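Local coordinates for uncharacterized protein (Escherichia coli O157:H7, PDB 4ZV9), which is of unknown function but belongs to the dienelactone hydrolase family and probably hydrolyses ester or lactone bonds as an alpha/beta hydrolase, at residues 226-229 with 230-234; 204-207 with 208-212; 156-159 with 160-163. All blocks are in the same frame, centred on the assembly; numbering follows the deposited sequence.

How the contacts relate
From the N terminus, contact 3 comes first, turning the chain in the loop between strands 148-151 and 169-174. Contact 2 follows in the loop that leaves strand 198-203 and leads to helix 220-237, and contact 1 lies within that helix. Each is local, and the three stand in series, neither nested nor crossed. Contacts 1 and 2 have centres 16 Å apart yet touch: A226 CB lies 4.0 Å from F210 CE1, and W227 CE3 lies 3.8 Å from H211 NE2, joining the loop to the helix. Contact 3 is separate, its nearest atoms about 10 Å from contact 2 and about 14 Å from contact 1.

Contact 1: 226-229 with 230-234; sequences AWQR and TLKWF
L231 lies over one face of the W227 indole, an i, i+4 side-chain contact along helix 220-237 of the alpha/beta-hydrolase fold. L231 CG stands 4.1 Å from the centroid of the five-membered ring and 27° off its normal, which makes this a CH-pi contact. Both methyl groups take part: CD1 and CD2 each approach W227 NE1, with CD2 displaced toward the rim of the ring system. With CG anti to the backbone N (chi1 -167°), the indole runs forward along the helix to lie against L231, whose chain crosses it at a slant. Around the six-membered ring T230 CG2 makes a looser, oblique approach, 4.2 Å from W227 CZ3. Helix 56-67, through V61, R64 and V65, also packs against the indole.

T230 has a second role on the buried side. Its N and its hydroxyl both donate to A226 O, from opposite faces of the carbonyl plane, OG1 being 2.7 Å from that oxygen. OG1 sits beside its own backbone N (chi1 -59°), which directs it back to the preceding turn, and it also bonds to H172 NE2. A226 O is thus held by two donors of one residue.

On the exposed side, Q228 and K232 run side by side and point the same way, both chains extended beyond CG; Q228 CG packs 3.8 Å from K232 CE. R229 and W233 find their polar partners outside the two segments: R229 NH1 bonds to Y203 OH while Y201 makes a cation-pi contact with the guanidinium, and W233 NE1 bonds to P168 O. The main-chain bonds behind these side chains are regular: L231 N meets W227 O at 2.9 Å, and W233 N reaches R229 O at 3.0 Å.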
ATOM      1  N   ALA A 226     -12.474  -7.288   2.405  1.00 35.52           N
ATOM      2  CA  ALA A 226     -11.660  -6.069   2.329  1.00 32.73           C
ATOM      3  C   ALA A 226     -11.056  -5.885   0.930  1.00 33.47           C
ATOM      4  O   ALA A 226     -10.994  -4.756   0.402  1.00 30.61           O
ATOM      5  CB  ALA A 226     -10.570  -6.086   3.377  1.00 31.69           C
ATOM      6  N   TRP A 227     -10.610  -6.980   0.318  1.00 32.64           N
ATOM      7  CA  TRP A 227     -10.001  -6.864  -0.995  1.00 35.05           C
ATOM      8  C   TRP A 227     -11.041  -6.480  -2.051  1.00 36.90           C
ATOM      9  O   TRP A 227     -10.753  -5.678  -2.928  1.00 34.93           O
ATOM     10  CB  TRP A 227      -9.261  -8.134  -1.398  1.00 33.28           C
ATOM     11  CG  TRP A 227      -8.376  -7.917  -2.582  1.00 33.23           C
ATOM     12  CD1 TRP A 227      -8.521  -8.454  -3.818  1.00 34.32           C
ATOM     13  CD2 TRP A 227      -7.209  -7.073  -2.644  1.00 30.52           C
ATOM     14  NE1 TRP A 227      -7.500  -8.034  -4.644  1.00 32.64           N
ATOM     15  CE2 TRP A 227      -6.686  -7.183  -3.944  1.00 30.31           C
ATOM     16  CE3 TRP A 227      -6.556  -6.256  -1.719  1.00 29.47           C
ATOM     17  CZ2 TRP A 227      -5.538  -6.490  -4.355  1.00 29.48           C
ATOM     18  CZ3 TRP A 227      -5.415  -5.585  -2.110  1.00 29.92           C
ATOM     19  CH2 TRP A 227      -4.907  -5.711  -3.422  1.00 30.32           C
ATOM     20  N   GLN A 228     -12.230  -7.066  -1.970  1.00 39.71           N
ATOM     21  CA  GLN A 228     -13.294  -6.738  -2.922  1.00 41.11           C
ATOM     22  C   GLN A 228     -13.612  -5.270  -2.833  1.00 38.49           C
ATOM     23  O   GLN A 228     -13.747  -4.606  -3.855  1.00 35.37           O
ATOM     24  CB  GLN A 228     -14.559  -7.525  -2.612  1.00 48.52           C
ATOM     25  CG  GLN A 228     -15.737  -7.292  -3.562  1.00 55.02           C
ATOM     26  CD  GLN A 228     -17.004  -8.023  -3.127  1.00 68.99           C
ATOM     27  OE1 GLN A 228     -17.235  -8.269  -1.935  1.00 76.45           O
ATOM     28  NE2 GLN A 228     -17.841  -8.364  -4.095  1.00 77.12           N
ATOM     29  N   ARG A 229     -13.722  -4.758  -1.613  1.00 37.52           N
ATOM     30  CA  ARG A 229     -13.968  -3.333  -1.414  1.00 38.57           C
ATOM     31  C   ARG A 229     -12.831  -2.474  -1.981  1.00 33.40           C
ATOM     32  O   ARG A 229     -13.070  -1.416  -2.571  1.00 33.30           O
ATOM     33  CB  ARG A 229     -14.179  -3.031   0.064  1.00 40.82           C
ATOM     34  CG  ARG A 229     -15.537  -3.479   0.570  1.00 42.88           C
ATOM     35  CD  ARG A 229     -15.551  -3.505   2.086  1.00 46.08           C
ATOM     36  NE  ARG A 229     -16.885  -3.781   2.614  1.00 49.30           N
ATOM     37  CZ  ARG A 229     -17.138  -4.150   3.864  1.00 50.48           C
ATOM     38  NH1 ARG A 229     -16.148  -4.334   4.738  1.00 48.95           N
ATOM     39  NH2 ARG A 229     -18.396  -4.353   4.243  1.00 54.81           N
ATOM     40  N   THR A 230     -11.609  -2.934  -1.802  1.00 30.14           N
ATOM     41  CA  THR A 230     -10.424  -2.245  -2.338  1.00 27.99           C
ATOM     42  C   THR A 230     -10.437  -2.164  -3.881  1.00 28.24           C
ATOM     43  O   THR A 230     -10.231  -1.098  -4.451  1.00 28.10           O
ATOM     44  CB  THR A 230      -9.157  -2.924  -1.836  1.00 26.56           C
ATOM     45  OG1 THR A 230      -9.145  -2.894  -0.408  1.00 24.96           O
ATOM     46  CG2 THR A 230      -7.903  -2.228  -2.376  1.00 26.52           C
ATOM     47  N   LEU A 231     -10.755  -3.266  -4.547  1.00 30.31           N
ATOM     48  CA  LEU A 231     -10.865  -3.269  -6.010  1.00 32.29           C
ATOM     49  C   LEU A 231     -11.988  -2.344  -6.523  1.00 33.71           C
ATOM     50  O   LEU A 231     -11.826  -1.659  -7.536  1.00 32.84           O
ATOM     51  CB  LEU A 231     -11.070  -4.690  -6.548  1.00 33.43           C
ATOM     52  CG  LEU A 231      -9.930  -5.683  -6.270  1.00 34.26           C
ATOM     53  CD1 LEU A 231     -10.180  -6.987  -7.016  1.00 33.49           C
ATOM     54  CD2 LEU A 231      -8.574  -5.112  -6.651  1.00 32.73           C
ATOM     55  N   LYS A 232     -13.112  -2.301  -5.820  1.00 35.06           N
ATOM     56  CA  LYS A 232     -14.183  -1.376  -6.203  1.00 37.42           C
ATOM     57  C   LYS A 232     -13.737   0.082  -6.047  1.00 34.78           C
ATOM     58  O   LYS A 232     -14.131   0.948  -6.832  1.00 34.01           O
ATOM     59  CB  LYS A 232     -15.448  -1.618  -5.376  1.00 42.38           C
ATOM     60  CG  LYS A 232     -16.105  -2.941  -5.731  1.00 49.01           C
ATOM     61  CD  LYS A 232     -17.456  -3.174  -5.067  1.00 56.28           C
ATOM     62  CE  LYS A 232     -17.844  -4.635  -5.232  1.00 59.55           C
ATOM     63  NZ  LYS A 232     -19.279  -4.858  -4.918  1.00 67.63           N
ATOM     64  N   TRP A 233     -12.948   0.353  -5.018  1.00 32.85           N
ATOM     65  CA  TRP A 233     -12.449   1.697  -4.759  1.00 34.24           C
ATOM     66  C   TRP A 233     -11.506   2.083  -5.908  1.00 33.50           C
ATOM     67  O   TRP A 233     -11.609   3.184  -6.466  1.00 32.44           O
ATOM     68  CB  TRP A 233     -11.722   1.723  -3.411  1.00 33.03           C
ATOM     69  CG  TRP A 233     -11.588   3.074  -2.768  1.00 33.38           C
ATOM     70  CD1 TRP A 233     -10.450   3.805  -2.632  1.00 31.37           C
ATOM     71  CD2 TRP A 233     -12.628   3.814  -2.102  1.00 34.44           C
ATOM     72  NE1 TRP A 233     -10.718   4.968  -1.937  1.00 33.46           N
ATOM     73  CE2 TRP A 233     -12.046   4.998  -1.604  1.00 33.21           C
ATOM     74  CE3 TRP A 233     -13.994   3.591  -1.889  1.00 37.42           C
ATOM     75  CZ2 TRP A 233     -12.782   5.966  -0.905  1.00 36.16           C
ATOM     76  CZ3 TRP A 233     -14.728   4.554  -1.203  1.00 38.43           C
ATOM     77  CH2 TRP A 233     -14.117   5.726  -0.718  1.00 38.95           C
ATOM     78  N   PHE A 234     -10.599   1.170  -6.261  1.00 31.11           N
ATOM     79  CA  PHE A 234      -9.677   1.410  -7.378  1.00 33.43           C
ATOM     80  C   PHE A 234     -10.439   1.677  -8.666  1.00 35.64           C
ATOM     81  O   PHE A 234     -10.097   2.587  -9.416  1.00 34.81           O
ATOM     82  CB  PHE A 234      -8.723   0.229  -7.620  1.00 31.87           C
ATOM     83  CG  PHE A 234      -7.677   0.015  -6.536  1.00 29.09           C
ATOM     84  CD1 PHE A 234      -7.272   1.046  -5.686  1.00 29.40           C
ATOM     85  CD2 PHE A 234      -7.049  -1.211  -6.426  1.00 27.89           C
ATOM     86  CE1 PHE A 234      -6.309   0.826  -4.710  1.00 29.52           C
ATOM     87  CE2 PHE A 234      -6.058  -1.424  -5.479  1.00 27.72           C
ATOM     88  CZ  PHE A 234      -5.691  -0.404  -4.616  1.00 27.44           C
TER

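Contact 2: 204-207 with 208-212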
ATOM      1  N   PRO A 204     -15.272  -7.494  12.249  1.00 52.01           N
ATOM      2  CA  PRO A 204     -15.443  -8.104  13.573  1.00 53.22           C
ATOM      3  C   PRO A 204     -14.670  -9.397  13.797  1.00 51.99           C
ATOM      4  O   PRO A 204     -14.406 -10.147  12.861  1.00 52.15           O
ATOM      5  CB  PRO A 204     -16.953  -8.375  13.651  1.00 56.66           C
ATOM      6  CG  PRO A 204     -17.394  -8.505  12.237  1.00 56.28           C
ATOM      7  CD  PRO A 204     -16.477  -7.643  11.409  1.00 52.76           C
ATOM      8  N   GLY A 205     -14.253  -9.602  15.042  1.00 54.67           N
ATOM      9  CA  GLY A 205     -13.601 -10.837  15.464  1.00 53.82           C
ATOM     10  C   GLY A 205     -12.232 -11.154  14.894  1.00 52.23           C
ATOM     11  O   GLY A 205     -11.761 -12.275  15.054  1.00 50.67           O
ATOM     12  N   VAL A 206     -11.584 -10.192  14.242  1.00 48.77           N
ATOM     13  CA  VAL A 206     -10.253 -10.423  13.682  1.00 46.07           C
ATOM     14  C   VAL A 206      -9.279  -9.391  14.216  1.00 46.78           C
ATOM     15  O   VAL A 206      -9.671  -8.352  14.769  1.00 49.46           O
ATOM     16  CB  VAL A 206     -10.237 -10.397  12.135  1.00 44.67           C
ATOM     17  CG1 VAL A 206     -11.125 -11.497  11.579  1.00 45.38           C
ATOM     18  CG2 VAL A 206     -10.669  -9.035  11.597  1.00 44.27           C
ATOM     19  N   ASN A 207      -8.001  -9.669  14.007  1.00 47.90           N
ATOM     20  CA  ASN A 207      -6.947  -8.799  14.471  1.00 50.54           C
ATOM     21  C   ASN A 207      -6.143  -8.236  13.312  1.00 44.90           C
ATOM     22  O   ASN A 207      -6.344  -8.570  12.152  1.00 43.40           O
ATOM     23  CB  ASN A 207      -6.025  -9.597  15.402  1.00 53.40           C
ATOM     24  CG  ASN A 207      -5.557  -8.790  16.600  1.00 59.87           C
ATOM     25  OD1 ASN A 207      -5.339  -7.573  16.519  1.00 55.26           O
ATOM     26  ND2 ASN A 207      -5.460  -9.457  17.741  1.00 65.74           N
ATOM     27  N   HIS A 208      -5.243  -7.334  13.640  1.00 44.95           N
ATOM     28  CA  HIS A 208      -4.298  -6.768  12.696  1.00 45.99           C
ATOM     29  C   HIS A 208      -3.644  -7.887  11.915  1.00 42.43           C
ATOM     30  O   HIS A 208      -3.394  -8.959  12.473  1.00 39.66           O
ATOM     31  CB  HIS A 208      -3.273  -6.144  13.645  1.00 47.71           C
ATOM     32  CG  HIS A 208      -2.224  -5.273  13.036  1.00 53.77           C
ATOM     33  ND1 HIS A 208      -2.246  -3.891  13.108  1.00 52.77           N
ATOM     34  CD2 HIS A 208      -1.040  -5.600  12.477  1.00 54.04           C
ATOM     35  CE1 HIS A 208      -1.152  -3.411  12.544  1.00 53.79           C
ATOM     36  NE2 HIS A 208      -0.410  -4.428  12.146  1.00 52.41           N
ATOM     37  N   GLY A 209      -3.376  -7.650  10.633  1.00 37.94           N
ATOM     38  CA  GLY A 209      -2.730  -8.640   9.776  1.00 33.80           C
ATOM     39  C   GLY A 209      -3.684  -9.658   9.172  1.00 34.64           C
ATOM     40  O   GLY A 209      -3.236 -10.655   8.596  1.00 34.41           O
ATOM     41  N   PHE A 210      -4.996  -9.418   9.249  1.00 33.32           N
ATOM     42  CA  PHE A 210      -5.975 -10.425   8.775  1.00 34.39           C
ATOM     43  C   PHE A 210      -5.928 -10.705   7.277  1.00 32.02           C
ATOM     44  O   PHE A 210      -6.392 -11.751   6.842  1.00 33.07           O
ATOM     45  CB  PHE A 210      -7.429 -10.128   9.222  1.00 34.20           C
ATOM     46  CG  PHE A 210      -8.035  -8.903   8.601  1.00 35.00           C
ATOM     47  CD1 PHE A 210      -8.516  -8.924   7.295  1.00 36.06           C
ATOM     48  CD2 PHE A 210      -8.174  -7.738   9.334  1.00 37.93           C
ATOM     49  CE1 PHE A 210      -9.087  -7.794   6.723  1.00 35.86           C
ATOM     50  CE2 PHE A 210      -8.759  -6.610   8.773  1.00 38.82           C
ATOM     51  CZ  PHE A 210      -9.212  -6.638   7.462  1.00 36.96           C
ATOM     52  N   HIS A 211      -5.379  -9.783   6.498  1.00 31.89           N
ATOM     53  CA  HIS A 211      -5.224 -10.002   5.063  1.00 29.57           C
ATOM     54  C   HIS A 211      -3.955 -10.805   4.741  1.00 29.45           C
ATOM     55  O   HIS A 211      -3.831 -11.344   3.632  1.00 27.72           O
ATOM     56  CB  HIS A 211      -5.165  -8.666   4.337  1.00 29.98           C
ATOM     57  CG  HIS A 211      -5.178  -8.793   2.847  1.00 30.14           C
ATOM     58  ND1 HIS A 211      -4.026  -8.771   2.091  1.00 28.77           N
ATOM     59  CD2 HIS A 211      -6.202  -8.966   1.975  1.00 31.08           C
ATOM     60  CE1 HIS A 211      -4.340  -8.920   0.816  1.00 28.28           C
ATOM     61  NE2 HIS A 211      -5.653  -9.039   0.720  1.00 27.35           N
ATOM     62  N   ASN A 212      -3.023 -10.895   5.689  1.00 27.71           N
ATOM     63  CA  ASN A 212      -1.761 -11.593   5.442  1.00 27.31           C
ATOM     64  C   ASN A 212      -1.931 -13.102   5.600  1.00 28.31           C
ATOM     65  O   ASN A 212      -1.859 -13.648   6.695  1.00 27.62           O
ATOM     66  CB  ASN A 212      -0.642 -11.065   6.336  1.00 25.98           C
ATOM     67  CG  ASN A 212       0.737 -11.601   5.932  1.00 27.12           C
ATOM     68  OD1 ASN A 212       0.849 -12.646   5.274  1.00 27.63           O
ATOM     69  ND2 ASN A 212       1.805 -10.867   6.314  1.00 23.92           N
TER
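V206 and F210 meet across a type II beta turn (N207 to F210) in the loop after strand 198-203 of this alpha/beta-hydrolase fold. The two side chains cross at a slant, V206 CG2 lying 3.6 Å from F210 CD2. F210 CG stands between its backbone N and carbonyl carbon (chi1 67°), which sets the ring beside V206, with N207 O at its edge, in plane, 3.5 Å from CD2.

The type II turn has G209 at positive phi (84°); a type I turn from G209 to N212 overlaps it, closed by N212 N on G209 O at 2.9 Å. At the entry, N207 OD1 accepts from H208 N at 2.9 Å, a bent bond whose donor lies well to the side of the C=O direction. H208 O, buried here, has no partner in the model.

In the next shell, Y153 meets the F210 ring edge-to-face, and A222 of helix 220-237 touches it. Dienelactone hydrolases are known for a Cys-Asp-His triad, in which C130, modified in this structure, would be the probable nucleophile; consistent with the histidine and aspartate of such a triad, H208 ND1 bonds to D177 OD2.

Contact 3: 156-159 with 160-163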
ATOM      1  N   GLN A 156      -2.910   6.294  11.823  1.00 40.33           N
ATOM      2  CA  GLN A 156      -3.762   7.347  11.301  1.00 44.24           C
ATOM      3  C   GLN A 156      -2.908   8.536  10.840  1.00 43.16           C
ATOM      4  O   GLN A 156      -1.742   8.636  11.188  1.00 42.94           O
ATOM      5  CB  GLN A 156      -4.707   7.826  12.410  1.00 47.01           C
ATOM      6  CG  GLN A 156      -5.280   6.736  13.310  1.00 53.10           C
ATOM      7  CD  GLN A 156      -6.079   5.666  12.588  1.00 56.38           C
ATOM      8  OE1 GLN A 156      -6.365   5.768  11.399  1.00 57.32           O
ATOM      9  NE2 GLN A 156      -6.473   4.640  13.330  1.00 57.28           N
ATOM     10  N   ALA A 157      -3.487   9.414  10.026  1.00 42.27           N
ATOM     11  CA  ALA A 157      -2.812  10.646   9.636  1.00 39.88           C
ATOM     12  C   ALA A 157      -2.824  11.563  10.859  1.00 45.91           C
ATOM     13  O   ALA A 157      -3.728  11.457  11.684  1.00 43.68           O
ATOM     14  CB  ALA A 157      -3.559  11.320   8.493  1.00 41.62           C
ATOM     15  N   PRO A 158      -1.827  12.450  10.992  1.00 46.62           N
ATOM     16  CA  PRO A 158      -1.850  13.410  12.092  1.00 47.32           C
ATOM     17  C   PRO A 158      -3.095  14.317  11.990  1.00 49.80           C
ATOM     18  O   PRO A 158      -3.380  14.848  10.912  1.00 48.07           O
ATOM     19  CB  PRO A 158      -0.562  14.217  11.880  1.00 48.34           C
ATOM     20  CG  PRO A 158       0.323  13.342  11.076  1.00 48.43           C
ATOM     21  CD  PRO A 158      -0.592  12.549  10.188  1.00 48.18           C
ATOM     22  N   THR A 159      -3.810  14.509  13.098  1.00 50.81           N
ATOM     23  CA  THR A 159      -5.056  15.266  13.076  1.00 50.45           C
ATOM     24  C   THR A 159      -4.922  16.666  12.465  1.00 52.58           C
ATOM     25  O   THR A 159      -5.786  17.084  11.693  1.00 50.26           O
ATOM     26  CB  THR A 159      -5.669  15.406  14.488  1.00 52.50           C
ATOM     27  OG1 THR A 159      -5.889  14.114  15.041  1.00 50.67           O
ATOM     28  CG2 THR A 159      -6.991  16.165  14.441  1.00 52.79           C
ATOM     29  N   ALA A 160      -3.851  17.384  12.797  1.00 54.17           N
ATOM     30  CA  ALA A 160      -3.652  18.741  12.266  1.00 56.04           C
ATOM     31  C   ALA A 160      -3.416  18.805  10.749  1.00 53.18           C
ATOM     32  O   ALA A 160      -3.514  19.876  10.156  1.00 52.89           O
ATOM     33  CB  ALA A 160      -2.511  19.426  13.000  1.00 59.03           C
ATOM     34  N   ASP A 161      -3.122  17.670  10.119  1.00 50.96           N
ATOM     35  CA  ASP A 161      -2.867  17.624   8.671  1.00 50.96           C
ATOM     36  C   ASP A 161      -4.037  17.132   7.835  1.00 46.07           C
ATOM     37  O   ASP A 161      -3.954  17.103   6.595  1.00 42.23           O
ATOM     38  CB  ASP A 161      -1.705  16.677   8.394  1.00 56.62           C
ATOM     39  CG  ASP A 161      -0.408  17.153   8.983  1.00 63.34           C
ATOM     40  OD1 ASP A 161      -0.083  18.346   8.853  1.00 66.61           O
ATOM     41  OD2 ASP A 161       0.312  16.303   9.542  1.00 79.82           O
ATOM     42  N   VAL A 162      -5.124  16.736   8.489  1.00 43.86           N
ATOM     43  CA  VAL A 162      -6.258  16.131   7.787  1.00 42.68           C
ATOM     44  C   VAL A 162      -6.867  17.053   6.722  1.00 42.15           C
ATOM     45  O   VAL A 162      -7.259  16.574   5.652  1.00 43.20           O
ATOM     46  CB  VAL A 162      -7.304  15.602   8.786  1.00 43.52           C
ATOM     47  CG1 VAL A 162      -8.576  15.150   8.093  1.00 44.97           C
ATOM     48  CG2 VAL A 162      -6.713  14.444   9.571  1.00 42.13           C
ATOM     49  N   ALA A 163      -6.892  18.361   6.970  1.00 41.10           N
ATOM     50  CA  ALA A 163      -7.445  19.313   5.992  1.00 41.52           C
ATOM     51  C   ALA A 163      -6.730  19.256   4.638  1.00 40.81           C
ATOM     52  O   ALA A 163      -7.328  19.551   3.605  1.00 41.65           O
ATOM     53  CB  ALA A 163      -7.423  20.737   6.545  1.00 41.78           C
TER
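P158 O accepts from D161 N at 2.9 Å, and one residue further on T159 O accepts from V162 N at a longer 3.3 Å. Both bonds span three residues, so the backbone makes two overlapping turns. The N-H groups point fairly straight at their acceptors, 153° and 167° at the hydrogen, but each donor stands well above the carbonyl plane, away from the lone-pair directions.

The D161 side chain folds back over the proline that accepts its own N-H. With CG beside the backbone N (chi1 -64°), OD2 comes to 3.3 Å from both P158 CB and P158 CG, a carboxylate oxygen resting on aliphatic carbons. The other oxygen, OD1, has a weak, long ion pair with K164 NZ.

Of the residues touching across the turns, V162 is the buried one. Its CG2 lies 3.5 Å from T159 O and 3.6 Å from P158 O, close beside both accepting carbonyls, and its side chain packs on L191 of helix 184-193. At the two ends, Q156 NE2 is satisfied by I180 O and A163 O by K196 NZ. The arrangement is that of two overlapping type I beta turns, P158 to D161 and T159 to V162, in the connection between strands 148-151 and 169-174 of the alpha/beta-hydrolase fold.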